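Local coordinates for protein response regulator (Helicobacter pylori, PDB 2PLN) that is an orphan response regulator of the OmpR/PhoB type, probably binding promoter DNA to control transcription, represented here by its N-terminal receiver domain, at residues M67-N72 with L90-N95; S28-E33 with K115-I120; S86-V91 with G108-I113. All coordinates share one frame; numbering follows the deposited sequence.

Contact 1 (M67-N72 with L90-N95)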
# COMPACT_ATOMS: atom_id res chain seq x y z
N MSE A 67 -7.85 10.02 -3.20
CA MSE A 67 -6.96 10.14 -2.06
C MSE A 67 -7.46 11.25 -1.16
O MSE A 67 -7.69 12.38 -1.61
CB MSE A 67 -5.52 10.41 -2.48
CG MSE A 67 -4.59 10.28 -1.27
SE MSE A 67 -2.72 10.14 -1.72
CE MSE A 67 -2.54 11.73 -2.80
N VAL A 68 -7.63 10.94 0.11
CA VAL A 68 -8.25 11.90 1.04
C VAL A 68 -7.34 12.14 2.23
O VAL A 68 -6.84 11.19 2.84
CB VAL A 68 -9.68 11.44 1.47
CG1 VAL A 68 -9.70 9.99 2.04
CG2 VAL A 68 -10.30 12.41 2.49
N SER A 69 -7.10 13.41 2.50
CA SER A 69 -6.48 13.89 3.75
C SER A 69 -7.48 14.82 4.34
O SER A 69 -7.77 15.87 3.76
CB SER A 69 -5.22 14.71 3.48
OG SER A 69 -4.38 14.06 2.57
N ASP A 70 -8.04 14.42 5.47
CA ASP A 70 -9.05 15.19 6.17
C ASP A 70 -9.19 14.57 7.56
O ASP A 70 -8.92 13.39 7.76
CB ASP A 70 -10.38 15.05 5.44
CG ASP A 70 -11.43 16.02 5.96
OD1 ASP A 70 -12.27 15.60 6.80
OD2 ASP A 70 -11.50 17.20 5.57
N LYS A 71 -9.65 15.37 8.52
CA LYS A 71 -9.87 14.89 9.89
C LYS A 71 -10.93 13.80 9.96
O LYS A 71 -10.82 12.88 10.77
CB LYS A 71 -10.28 16.05 10.81
CG LYS A 71 -9.26 17.18 10.93
CD LYS A 71 -9.56 18.12 12.12
CE LYS A 71 -11.04 18.56 12.18
NZ LYS A 71 -11.40 19.51 11.09
N ASN A 72 -11.98 13.93 9.15
CA ASN A 72 -13.10 12.98 9.15
C ASN A 72 -12.96 11.96 8.03
O ASN A 72 -13.98 11.51 7.45
CB ASN A 72 -14.44 13.71 8.98
CG ASN A 72 -14.66 14.79 10.02
OD1 ASN A 72 -14.48 14.57 11.22
ND2 ASN A 72 -15.11 15.96 9.57
N LEU A 90 -7.45 5.85 -0.94
CA LEU A 90 -6.15 6.02 -0.24
C LEU A 90 -6.35 7.09 0.80
O LEU A 90 -6.89 8.17 0.51
CB LEU A 90 -5.03 6.46 -1.20
CG LEU A 90 -4.90 5.75 -2.56
CD1 LEU A 90 -3.62 6.18 -3.28
CD2 LEU A 90 -4.95 4.19 -2.41
N VAL A 91 -5.95 6.79 2.03
CA VAL A 91 -6.05 7.74 3.14
C VAL A 91 -4.64 8.23 3.36
O VAL A 91 -3.72 7.44 3.48
CB VAL A 91 -6.57 7.04 4.43
CG1 VAL A 91 -6.43 7.95 5.64
CG2 VAL A 91 -8.03 6.61 4.27
N SER A 92 -4.48 9.55 3.40
CA SER A 92 -3.19 10.15 3.68
C SER A 92 -3.34 11.05 4.93
O SER A 92 -4.36 11.75 5.10
CB SER A 92 -2.76 10.89 2.40
OG SER A 92 -1.82 11.89 2.64
N SER A 93 -2.35 11.02 5.83
CA SER A 93 -2.48 11.69 7.16
C SER A 93 -1.20 12.44 7.58
O SER A 93 -0.11 11.90 7.50
CB SER A 93 -2.87 10.65 8.22
OG SER A 93 -3.06 11.24 9.50
N ASP A 94 -1.35 13.69 8.02
CA ASP A 94 -0.23 14.47 8.59
C ASP A 94 -0.02 14.16 10.08
O ASP A 94 0.96 14.62 10.71
CB ASP A 94 -0.52 15.96 8.44
CG ASP A 94 -1.81 16.34 9.11
OD1 ASP A 94 -1.94 16.10 10.33
OD2 ASP A 94 -2.79 16.84 8.49
N ASN A 95 -0.96 13.41 10.67
CA ASN A 95 -0.72 12.87 12.00
C ASN A 95 -1.01 11.38 12.02
O ASN A 95 -2.03 10.96 12.58
CB ASN A 95 -1.55 13.58 13.08
CG ASN A 95 -1.15 13.15 14.52
OD1 ASN A 95 0.03 12.88 14.81
ND2 ASN A 95 -2.14 13.11 15.40
O HOH W 1 -6.67 11.83 6.73

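Contact 2 (S28-E33 with K115-I120)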
# COMPACT_ATOMS: atom_id res chain seq x y z
N SER A 28 -3.42 23.74 -1.18
CA SER A 28 -3.62 23.85 -2.64
C SER A 28 -2.33 23.71 -3.45
O SER A 28 -2.34 23.22 -4.58
CB SER A 28 -4.34 25.15 -3.02
OG SER A 28 -3.47 26.25 -2.85
N VAL A 29 -1.23 24.17 -2.86
CA VAL A 29 0.09 24.06 -3.47
C VAL A 29 0.49 22.58 -3.60
O VAL A 29 0.89 22.13 -4.68
CB VAL A 29 1.13 24.88 -2.68
CG1 VAL A 29 2.53 24.64 -3.19
CG2 VAL A 29 0.78 26.36 -2.78
N LEU A 30 0.34 21.84 -2.51
CA LEU A 30 0.63 20.41 -2.54
C LEU A 30 -0.31 19.70 -3.51
O LEU A 30 0.14 18.88 -4.32
CB LEU A 30 0.51 19.82 -1.14
CG LEU A 30 0.75 18.33 -1.03
CD1 LEU A 30 2.05 17.94 -1.69
CD2 LEU A 30 0.71 17.92 0.41
N GLY A 31 -1.60 20.03 -3.46
CA GLY A 31 -2.58 19.35 -4.36
C GLY A 31 -2.20 19.59 -5.82
O GLY A 31 -2.26 18.69 -6.65
N GLY A 32 -1.81 20.82 -6.15
CA GLY A 32 -1.30 21.12 -7.50
C GLY A 32 -0.09 20.31 -7.93
O GLY A 32 -0.02 19.83 -9.07
N GLU A 33 0.87 20.15 -7.04
CA GLU A 33 2.05 19.35 -7.30
C GLU A 33 1.70 17.90 -7.56
O GLU A 33 2.26 17.29 -8.47
CB GLU A 33 3.01 19.45 -6.11
CG GLU A 33 3.81 20.74 -6.08
CD GLU A 33 4.40 21.03 -4.70
OE1 GLU A 33 4.04 20.34 -3.72
OE2 GLU A 33 5.20 21.99 -4.57
N LYS A 115 1.90 11.66 5.67
CA LYS A 115 2.40 12.93 5.16
C LYS A 115 3.43 13.46 6.16
O LYS A 115 3.27 13.26 7.38
CB LYS A 115 1.27 13.93 5.04
CG LYS A 115 0.28 13.57 3.96
CD LYS A 115 -0.90 14.52 3.99
CE LYS A 115 -0.63 15.74 3.18
NZ LYS A 115 -1.75 16.70 3.39
N PRO A 116 4.45 14.16 5.68
CA PRO A 116 4.72 14.44 4.24
C PRO A 116 5.15 13.26 3.38
O PRO A 116 5.74 12.30 3.89
CB PRO A 116 5.82 15.51 4.28
CG PRO A 116 6.41 15.45 5.64
CD PRO A 116 5.42 14.82 6.58
N TYR A 117 4.85 13.32 2.07
CA TYR A 117 5.19 12.24 1.12
C TYR A 117 6.70 12.10 0.87
O TYR A 117 7.44 13.08 1.00
CB TYR A 117 4.43 12.42 -0.21
CG TYR A 117 2.94 12.56 -0.06
CD1 TYR A 117 2.30 13.79 -0.28
CD2 TYR A 117 2.17 11.49 0.35
CE1 TYR A 117 0.94 13.93 -0.11
CE2 TYR A 117 0.80 11.62 0.50
CZ TYR A 117 0.18 12.83 0.28
OH TYR A 117 -1.18 12.91 0.46
N ARG A 118 7.14 10.90 0.49
CA ARG A 118 8.56 10.64 0.19
C ARG A 118 9.02 11.54 -0.95
O ARG A 118 10.13 12.11 -0.92
CB ARG A 118 8.79 9.16 -0.16
CG ARG A 118 10.23 8.70 0.03
CD ARG A 118 10.41 7.22 0.37
NE ARG A 118 10.15 6.93 1.78
CZ ARG A 118 9.02 6.38 2.24
NH1 ARG A 118 8.05 6.06 1.40
NH2 ARG A 118 8.86 6.14 3.54
N SER A 119 8.15 11.69 -1.94
CA SER A 119 8.35 12.52 -3.12
C SER A 119 7.09 12.40 -3.94
O SER A 119 6.32 11.42 -3.79
CB SER A 119 9.58 12.08 -3.95
OG SER A 119 9.34 11.06 -4.90
N ILE A 120 6.87 13.39 -4.81
CA ILE A 120 5.76 13.28 -5.78
C ILE A 120 5.90 12.03 -6.67
O ILE A 120 4.92 11.30 -6.85
CB ILE A 120 5.62 14.58 -6.62
CG1 ILE A 120 5.23 15.76 -5.73
CG2 ILE A 120 4.70 14.34 -7.85
CD1 ILE A 120 3.88 15.70 -5.06

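Contact 3 (S86-V91 with G108-I113)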
# COMPACT_ATOMS: atom_id res chain seq x y z
N SER A 86 -15.98 -0.14 -6.26
CA SER A 86 -14.80 -0.35 -7.10
C SER A 86 -13.80 0.82 -7.10
O SER A 86 -12.73 0.71 -7.69
CB SER A 86 -15.24 -0.64 -8.53
OG SER A 86 -15.95 0.47 -9.02
N ILE A 87 -14.14 1.93 -6.47
CA ILE A 87 -13.20 3.03 -6.42
C ILE A 87 -12.11 2.72 -5.38
O ILE A 87 -12.41 2.26 -4.29
CB ILE A 87 -13.90 4.39 -6.15
CG1 ILE A 87 -15.05 4.63 -7.16
CG2 ILE A 87 -12.86 5.50 -6.19
CD1 ILE A 87 -15.73 5.99 -7.08
N VAL A 88 -10.86 2.93 -5.77
CA VAL A 88 -9.74 2.72 -4.88
C VAL A 88 -9.70 3.93 -3.94
O VAL A 88 -9.82 5.08 -4.40
CB VAL A 88 -8.43 2.61 -5.69
CG1 VAL A 88 -7.23 2.47 -4.78
CG2 VAL A 88 -8.50 1.42 -6.67
N VAL A 89 -9.51 3.67 -2.65
CA VAL A 89 -9.47 4.72 -1.66
C VAL A 89 -8.14 4.72 -0.90
O VAL A 89 -7.76 3.70 -0.30
CB VAL A 89 -10.64 4.57 -0.65
CG1 VAL A 89 -10.54 5.61 0.43
CG2 VAL A 89 -12.01 4.60 -1.39
N LEU A 90 -7.45 5.85 -0.94
CA LEU A 90 -6.15 6.02 -0.24
C LEU A 90 -6.35 7.09 0.80
O LEU A 90 -6.89 8.17 0.51
CB LEU A 90 -5.03 6.46 -1.20
CG LEU A 90 -4.90 5.75 -2.56
CD1 LEU A 90 -3.62 6.18 -3.28
CD2 LEU A 90 -4.95 4.19 -2.41
N VAL A 91 -5.95 6.79 2.03
CA VAL A 91 -6.05 7.74 3.14
C VAL A 91 -4.64 8.23 3.36
O VAL A 91 -3.72 7.44 3.48
CB VAL A 91 -6.57 7.04 4.43
CG1 VAL A 91 -6.43 7.95 5.64
CG2 VAL A 91 -8.03 6.61 4.27
N GLY A 108 -11.68 -0.42 5.13
CA GLY A 108 -11.65 -0.84 3.74
C GLY A 108 -10.75 0.03 2.86
O GLY A 108 -10.79 -0.08 1.64
N ALA A 109 -9.97 0.91 3.47
CA ALA A 109 -9.01 1.72 2.68
C ALA A 109 -8.00 0.81 1.98
O ALA A 109 -7.61 -0.21 2.50
CB ALA A 109 -8.28 2.74 3.56
N ASP A 110 -7.58 1.19 0.78
CA ASP A 110 -6.61 0.42 0.02
C ASP A 110 -5.19 0.79 0.41
O ASP A 110 -4.25 0.02 0.16
CB ASP A 110 -6.86 0.65 -1.47
CG ASP A 110 -8.19 0.11 -1.91
OD1 ASP A 110 -8.31 -1.13 -1.93
OD2 ASP A 110 -9.16 0.83 -2.18
N ASP A 111 -5.02 1.97 1.02
CA ASP A 111 -3.72 2.31 1.52
C ASP A 111 -3.84 3.38 2.59
O ASP A 111 -4.88 4.05 2.73
CB ASP A 111 -2.84 2.80 0.36
CG ASP A 111 -1.36 2.43 0.52
OD1 ASP A 111 -0.88 2.26 1.69
OD2 ASP A 111 -0.61 2.31 -0.47
N TYR A 112 -2.77 3.51 3.36
CA TYR A 112 -2.63 4.53 4.38
C TYR A 112 -1.22 5.11 4.24
O TYR A 112 -0.22 4.38 4.31
CB TYR A 112 -2.84 3.91 5.76
CG TYR A 112 -2.80 4.90 6.91
CD1 TYR A 112 -1.65 5.03 7.69
CD2 TYR A 112 -3.91 5.71 7.23
CE1 TYR A 112 -1.61 5.94 8.78
CE2 TYR A 112 -3.86 6.61 8.32
CZ TYR A 112 -2.72 6.72 9.07
OH TYR A 112 -2.66 7.65 10.15
N ILE A 113 -1.14 6.43 4.04
CA ILE A 113 0.12 7.02 3.60
C ILE A 113 0.41 8.17 4.56
O ILE A 113 -0.43 9.04 4.75
CB ILE A 113 -0.00 7.52 2.13
CG1 ILE A 113 -0.36 6.37 1.18
CG2 ILE A 113 1.28 8.29 1.67
CD1 ILE A 113 -0.95 6.85 -0.10

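Contact 1 (M67-N72 with L90-N95)
Two matched backbone bonds join Val68 to the neighbouring strand: its N donates to Leu90 O at 2.9 Å, and its O receives Ser92 N at 2.9 Å. This is parallel pairing, in which one residue bonds to both neighbours of Val91 and leaves the side chains of Met67 and Leu90 on one face, those of Val68 and Val91 on the other. Met67, a selenomethionine in this crystal, brings its CG to 3.8 Å from Leu90 CB. Its CG stands anti to the backbone N (chi1 -170°), and the extended chi2 carries Met67 SE along to 4.2 Å from Ser92 CB; the bend at chi3 turns only the terminal CE. One residue further on, Ser69 OG and Ser92 OG make a weak hydrogen bond of 3.4 Å, while Ser92 OG has a stronger partner in Tyr117 OH. One water then spans the diverging chains, donating to Ser92 O at 2.8 Å and accepting from Asp70 N. Farther out, Asp70 OD1 accepts from Asn72 N in an Asx turn that leads into helix 73-83, whose Ala73 and Phe76 cover Val68. Strand 65-68, this helix and strand 88-93 form a beta-alpha-beta unit at the centre of the CheY-like receiver fold.

Contact 2 (S28-E33 with K115-I120)
Lys115 NZ makes a salt bridge with Glu25 OE2, an oxygen that also takes a weak hydrogen bond from Ser69 OG, and just below that charged end the lysine chain runs against Leu30 on helix 28-40. Lys115 CE comes within 3.8 Å of Leu30 CD2 and Lys115 NZ within 4.1 Å of it, since the bend at chi3 (86°) swings CE and NZ toward Leu30. The same Leu30 methyl meets Tyr117, approaching CE1 obliquely at 4.0 Å. A chi1 of 179° stretches Leu30 away from its helix toward the loop, where it reaches both partners. A cis peptide follows Lys115, ahead of Pro116; this lysine and cis-proline pair after the last strand is a hallmark of receiver domains, whose lysine sits at the C-terminal end of the sheet. Beyond Tyr117, Ile120 begins helix 120-130 and packs on the end of the segment 28-33: Ile120 CD1 is 4.0 Å from Glu33 CB and 4.4 Å from Leu30 CD1, and Ile120 CG2 is 3.9 Å from Glu33 O. Ile34 lies against both Tyr117 and Ile120 and continues this apolar seam along helix 28-40. Ser119 is the N-cap of helix 120-130, its OG bonded to Ala122 N and to Ser98 OG of the second subunit, whose Glu101 OE1 forms a salt bridge with Arg118 NH1.

Contact 3 (S86-V91 with G108-I113)
Val91 sits between Tyr112 and Ala109, giving one methyl to each. Val91 CG1 lies 3.7 Å from Tyr112 CD2, approaching the ring obliquely, and Val91 CG2 is 3.9 Å from Ala109 CB. A chi1 of 169° sets the fork of the valine so that it spans both neighbours. Val77 of helix 73-83 covers this face at Val91, and Ala104 of helix 98-106 touches both Ala109 and Tyr112, whose hydroxyl reaches on to Glu100. On the other face, toward helix 120-130, Leu90 CD2 packs on Asp111 CB at 3.7 Å, and its CD1 turns to Ile113 CD1.

Between the faces the strands pair in parallel, their axes at 27°. Val91 N donates to Asp111 O at 3.0 Å, and Val91 O accepts from Ile113 N at 2.8 Å. Val89 O receives Asp110 N at 2.7 Å and, weakly, Asp111 N as well. Before strand 111-113 begins, the Asp110 side chain takes over the pairing. It crosses the side chain of Val88 at about a right angle; its OD2 offers the anti lone pair to Val89 N at 2.9 Å and also forms a salt bridge with Lys81 NZ.

Asp111 is the polar edge. OD1 accepts from its neighbour Tyr112 N, while OD2 forms salt bridges with Arg126 and Arg130 of helix 120-130, and OD1 with Arg126 of the second subunit. This carboxylate is therefore probably stabilised in its ionised form. It joins strand 111-114 to helix 120-130 of its own chain and, through Arg126, to that of the second subunit, consistent with the helix-strand-helix face through which OmpR/PhoB-type receivers pair.

Contacts 1 and 3 are buried and share strand 88-93, which pairs with 65-68 in one and with 111-114 in the other; contact 2 lies at the surface, about 17 Å from contact 3 between centres. The two core contacts rest on parallel backbone bonds with aliphatic side chains on both faces, whereas contact 2 relies on apolar packing between a helix and a loop. Probable backbone hydrogen bonds of Ser93 link contact 1 to both others, its O to Lys115 N and its N to Ile113 O. Charge gathers where the second subunit is met: contact 1 is largely neutral and touches no other chain, while residues of segments 115-120 and 108-113 form salt bridges with that subunit.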